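Local structure of tyrocidine synthetase 3 (Brevibacillus brevis, 2JGP) at residues A267-H270 and K271-Y275; Y407-E410 and E411-E414. The protein forms part of a nonribosomal peptide synthetase making the antibiotic tyrocidine, pairing a peptidyl carrier domain with a condensation domain for peptide bond formation. All coordinates share one frame; numbering follows the deposited sequence.

Contacts 1 and 2 illustrate how two helical turns far apart in sequence can share one interface. Their centres lie about 12 Å apart, contact 1 on helix 267-279 and contact 2 at the start of helix 409-415, and both belong to the condensation domain. They meet at Tyr407. Its OH sits 2.8 Å from Glu273 OE1, a probable though weak hydrogen bond, while its CD1 lies 3.6 Å from Phe269 CZ, the two ring planes meeting at about 60°. Phe269 also packs on Pro408. The sodium ion, bound by Gln396 and Asp400, lies about 12 Å from the Gln272 side chain, which is too distant to be a ligand.

Contact 1: A267-H270 and K271-Y275; sequences AAFH and KQEAY
Lys271 N bonds to Ala267 O at 3.1 Å and makes a weak second bond to Ala268 O; its side chain, bent at its second torsion, runs past the Ala267 carbonyl, whose O lies 3.6 Å from Lys271 CG. Next comes Gln272, whose backbone N reaches Ala268 O in the carbonyl plane. With CG beside the backbone N (chi1 -64°), Gln272 lays CG 3.4 Å from Ala268 O. A water donates to Ala268 O and accepts from Gln272 NE2, tying amide to backbone; Asp406 N and Gly403 O hold the two ends of the amide from outside. Glu273 N gives a fairly straight bond to Phe269 O (2.9 Å, 167°). Its extended side chain crosses that of His270 at a slant, OE2 4.0 Å from His270 CD2, the carboxylate and ring planes 73° apart. A second water, lying over one face of the imidazole, donates to His270 O and to Glu273 OE2. Ala274 closes the set: its N bonds to His270 O at 2.8 Å, giving that oxygen one backbone and one water donor. The successive i to i+4 bonds are those of an alpha-helix, here the opening turns of helix 267-279 in the condensation domain.

Contact 2: Y407-E410 and E411-E414; sequences YPFE and ELVE
Glu411 sets its CB against the Tyr407 ring, 3.6 Å from both CE1 and CZ, and its CG against Pro408 CB. Its side chain runs alongside the proline ring in the same direction but crosses the tyrosine at about a right angle, so the aliphatic part of a surface glutamate covers two residues that precede the helix. Glu410 bends sharply at its second torsion (chi2 83°). The carboxylate is used elsewhere, OE1 being hydrogen-bonded to Ser101 OG at the start of helix 101-113, and the backbone O receives a long, weak bond from Glu414 N. Phe409 carries the apolar side of the turn. With CG anti to the backbone N (chi1 -173°), its ring projects out from the helix, and the CG2 branch of Val413 reaches back to within 3.5 Å of Phe409 CE2; the two side chains cross at a slant. The same pair is joined through the backbone by Val413 N to Phe409 O, 3.1 Å and 166°. Leu412 packs CB at 3.6 Å from Tyr407 CE2. Pro408 is the N-cap residue: its O takes a fairly straight bond from Leu412 N at 3.3 Å and a weak one from Glu411 N, as the first turn of the short helix 409-415 begins.

Contact 1: A267-H270 and K271-Y275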
loop_
_atom_site.group_PDB
_atom_site.type_symbol
_atom_site.label_atom_id
_atom_site.label_comp_id
_atom_site.label_asym_id
_atom_site.label_seq_id
_atom_site.Cartn_x
_atom_site.Cartn_y
_atom_site.Cartn_z
ATOM N N ALA A 267 15.384 17.732 -9.259
ATOM C CA ALA A 267 14.362 18.260 -10.158
ATOM C C ALA A 267 13.220 17.247 -10.314
ATOM O O ALA A 267 12.045 17.630 -10.381
ATOM C CB ALA A 267 14.967 18.599 -11.509
ATOM N N ALA A 268 13.571 15.960 -10.358
ATOM C CA ALA A 268 12.581 14.888 -10.465
ATOM C C ALA A 268 11.576 14.930 -9.309
ATOM O O ALA A 268 10.385 14.772 -9.523
ATOM C CB ALA A 268 13.269 13.531 -10.516
ATOM N N PHE A 269 12.063 15.146 -8.090
ATOM C CA PHE A 269 11.179 15.257 -6.921
ATOM C C PHE A 269 10.217 16.437 -7.063
ATOM O O PHE A 269 9.048 16.331 -6.719
ATOM C CB PHE A 269 12.001 15.379 -5.638
ATOM C CG PHE A 269 11.180 15.548 -4.390
ATOM C CD1 PHE A 269 10.775 14.443 -3.653
ATOM C CD2 PHE A 269 10.843 16.814 -3.929
ATOM C CE1 PHE A 269 10.032 14.598 -2.496
ATOM C CE2 PHE A 269 10.094 16.973 -2.767
ATOM C CZ PHE A 269 9.690 15.865 -2.053
ATOM N N HIS A 270 10.706 17.557 -7.579
ATOM C CA HIS A 270 9.852 18.730 -7.789
ATOM C C HIS A 270 8.702 18.418 -8.748
ATOM O O HIS A 270 7.593 18.922 -8.581
ATOM C CB HIS A 270 10.675 19.899 -8.322
ATOM C CG HIS A 270 10.025 21.232 -8.130
ATOM N ND1 HIS A 270 9.398 21.910 -9.155
ATOM C CD2 HIS A 270 9.914 22.019 -7.034
ATOM C CE1 HIS A 270 8.927 23.057 -8.697
ATOM N NE2 HIS A 270 9.230 23.149 -7.414
ATOM N N LYS A 271 8.970 17.575 -9.742
ATOM C CA LYS A 271 7.947 17.158 -10.691
ATOM C C LYS A 271 6.968 16.161 -10.067
ATOM O O LYS A 271 5.770 16.218 -10.351
ATOM C CB LYS A 271 8.585 16.559 -11.949
ATOM C CG LYS A 271 9.340 17.558 -12.813
ATOM C CD LYS A 271 8.400 18.495 -13.554
ATOM C CE LYS A 271 9.158 19.416 -14.493
ATOM N NZ LYS A 271 8.236 20.337 -15.224
ATOM N N GLN A 272 7.470 15.250 -9.230
ATOM C CA GLN A 272 6.592 14.342 -8.467
ATOM C C GLN A 272 5.641 15.170 -7.612
ATOM O O GLN A 272 4.440 14.919 -7.591
ATOM C CB GLN A 272 7.380 13.396 -7.551
ATOM C CG GLN A 272 8.304 12.409 -8.251
ATOM C CD GLN A 272 7.559 11.306 -8.955
ATOM O OE1 GLN A 272 6.949 10.447 -8.314
ATOM N NE2 GLN A 272 7.606 11.311 -10.285
ATOM N N GLU A 273 6.196 16.158 -6.915
ATOM C CA GLU A 273 5.416 17.058 -6.069
ATOM C C GLU A 273 4.416 17.879 -6.875
ATOM O O GLU A 273 3.244 17.972 -6.500
ATOM C CB GLU A 273 6.353 18.002 -5.314
ATOM C CG GLU A 273 5.644 19.077 -4.498
ATOM C CD GLU A 273 6.608 19.902 -3.680
ATOM O OE1 GLU A 273 6.607 19.752 -2.443
ATOM O OE2 GLU A 273 7.368 20.693 -4.283
ATOM N N ALA A 274 4.892 18.477 -7.970
ATOM C CA ALA A 274 4.092 19.386 -8.796
ATOM C C ALA A 274 2.784 18.760 -9.240
ATOM O O ALA A 274 1.747 19.429 -9.250
ATOM C CB ALA A 274 4.885 19.838 -10.009
ATOM N N TYR A 275 2.830 17.476 -9.600
ATOM C CA TYR A 275 1.623 16.756 -9.989
ATOM C C TYR A 275 0.546 16.836 -8.905
ATOM O O TYR A 275 -0.614 17.122 -9.197
ATOM C CB TYR A 275 1.917 15.284 -10.322
ATOM C CG TYR A 275 0.640 14.512 -10.540
ATOM C CD1 TYR A 275 -0.017 14.546 -11.768
ATOM C CD2 TYR A 275 0.051 13.798 -9.499
ATOM C CE1 TYR A 275 -1.201 13.865 -11.958
ATOM C CE2 TYR A 275 -1.135 13.123 -9.680
ATOM C CZ TYR A 275 -1.756 13.152 -10.906
ATOM O OH TYR A 275 -2.941 12.478 -11.071
HETATM O O HOH W 1 9.608 13.132 -11.557
HETATM O O HOH W 2 6.919 20.959 -7.089
#

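Contact 2: Y407-E410 and E411-E414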
loop_
_atom_site.group_PDB
_atom_site.type_symbol
_atom_site.label_atom_id
_atom_site.label_comp_id
_atom_site.label_asym_id
_atom_site.label_seq_id
_atom_site.Cartn_x
_atom_site.Cartn_y
_atom_site.Cartn_z
ATOM N N TYR A 407 6.414 10.864 -3.996
ATOM C CA TYR A 407 6.228 12.058 -3.187
ATOM C C TYR A 407 5.512 11.613 -1.911
ATOM O O TYR A 407 4.371 11.177 -1.978
ATOM C CB TYR A 407 5.394 13.078 -3.952
ATOM C CG TYR A 407 5.198 14.395 -3.239
ATOM C CD1 TYR A 407 6.285 15.194 -2.901
ATOM C CD2 TYR A 407 3.923 14.855 -2.927
ATOM C CE1 TYR A 407 6.109 16.407 -2.257
ATOM C CE2 TYR A 407 3.738 16.067 -2.285
ATOM C CZ TYR A 407 4.829 16.837 -1.949
ATOM O OH TYR A 407 4.641 18.042 -1.316
ATOM N N PRO A 408 6.195 11.679 -0.752
ATOM C CA PRO A 408 5.594 11.261 0.519
ATOM C C PRO A 408 4.274 11.967 0.836
ATOM O O PRO A 408 4.179 13.188 0.704
ATOM C CB PRO A 408 6.658 11.650 1.552
ATOM C CG PRO A 408 7.934 11.653 0.805
ATOM C CD PRO A 408 7.589 12.121 -0.576
ATOM N N PHE A 409 3.273 11.198 1.251
ATOM C CA PHE A 409 1.986 11.761 1.666
ATOM C C PHE A 409 2.181 12.810 2.766
ATOM O O PHE A 409 1.450 13.792 2.822
ATOM C CB PHE A 409 1.024 10.658 2.133
ATOM C CG PHE A 409 -0.369 11.154 2.403
ATOM C CD1 PHE A 409 -1.225 11.459 1.353
ATOM C CD2 PHE A 409 -0.816 11.346 3.702
ATOM C CE1 PHE A 409 -2.504 11.933 1.597
ATOM C CE2 PHE A 409 -2.105 11.822 3.953
ATOM C CZ PHE A 409 -2.943 12.117 2.905
ATOM N N GLU A 410 3.194 12.605 3.612
ATOM C CA GLU A 410 3.542 13.541 4.692
ATOM C C GLU A 410 3.902 14.929 4.170
ATOM O O GLU A 410 3.552 15.938 4.784
ATOM C CB GLU A 410 4.728 13.013 5.515
ATOM C CG GLU A 410 4.452 11.732 6.304
ATOM C CD GLU A 410 4.593 10.471 5.478
ATOM O OE1 GLU A 410 5.318 10.497 4.459
ATOM O OE2 GLU A 410 3.978 9.448 5.847
ATOM N N GLU A 411 4.626 14.972 3.052
ATOM C CA GLU A 411 5.001 16.236 2.424
ATOM C C GLU A 411 3.796 16.948 1.819
ATOM O O GLU A 411 3.672 18.169 1.935
ATOM C CB GLU A 411 6.068 16.009 1.347
ATOM C CG GLU A 411 7.420 15.597 1.899
ATOM C CD GLU A 411 7.990 16.621 2.856
ATOM O OE1 GLU A 411 7.875 17.835 2.574
ATOM O OE2 GLU A 411 8.553 16.213 3.894
ATOM N N LEU A 412 2.916 16.183 1.174
ATOM C CA LEU A 412 1.719 16.740 0.546
ATOM C C LEU A 412 0.829 17.447 1.562
ATOM O O LEU A 412 0.380 18.565 1.325
ATOM C CB LEU A 412 0.919 15.637 -0.154
ATOM C CG LEU A 412 -0.374 16.071 -0.854
ATOM C CD1 LEU A 412 -0.117 17.179 -1.864
ATOM C CD2 LEU A 412 -1.029 14.869 -1.517
ATOM N N VAL A 413 0.575 16.784 2.686
ATOM C CA VAL A 413 -0.285 17.337 3.736
ATOM C C VAL A 413 0.242 18.677 4.244
ATOM O O VAL A 413 -0.520 19.634 4.387
ATOM C CB VAL A 413 -0.422 16.357 4.919
ATOM C CG1 VAL A 413 -0.995 17.065 6.151
ATOM C CG2 VAL A 413 -1.288 15.162 4.517
ATOM N N GLU A 414 1.544 18.740 4.506
ATOM C CA GLU A 414 2.174 19.965 4.995
ATOM C C GLU A 414 2.248 21.044 3.913
ATOM O O GLU A 414 2.060 22.223 4.200
ATOM C CB GLU A 414 3.573 19.665 5.541
ATOM C CG GLU A 414 3.582 18.785 6.793
ATOM C CD GLU A 414 2.961 19.468 8.008
ATOM O OE1 GLU A 414 2.271 18.782 8.791
ATOM O OE2 GLU A 414 3.160 20.689 8.180
#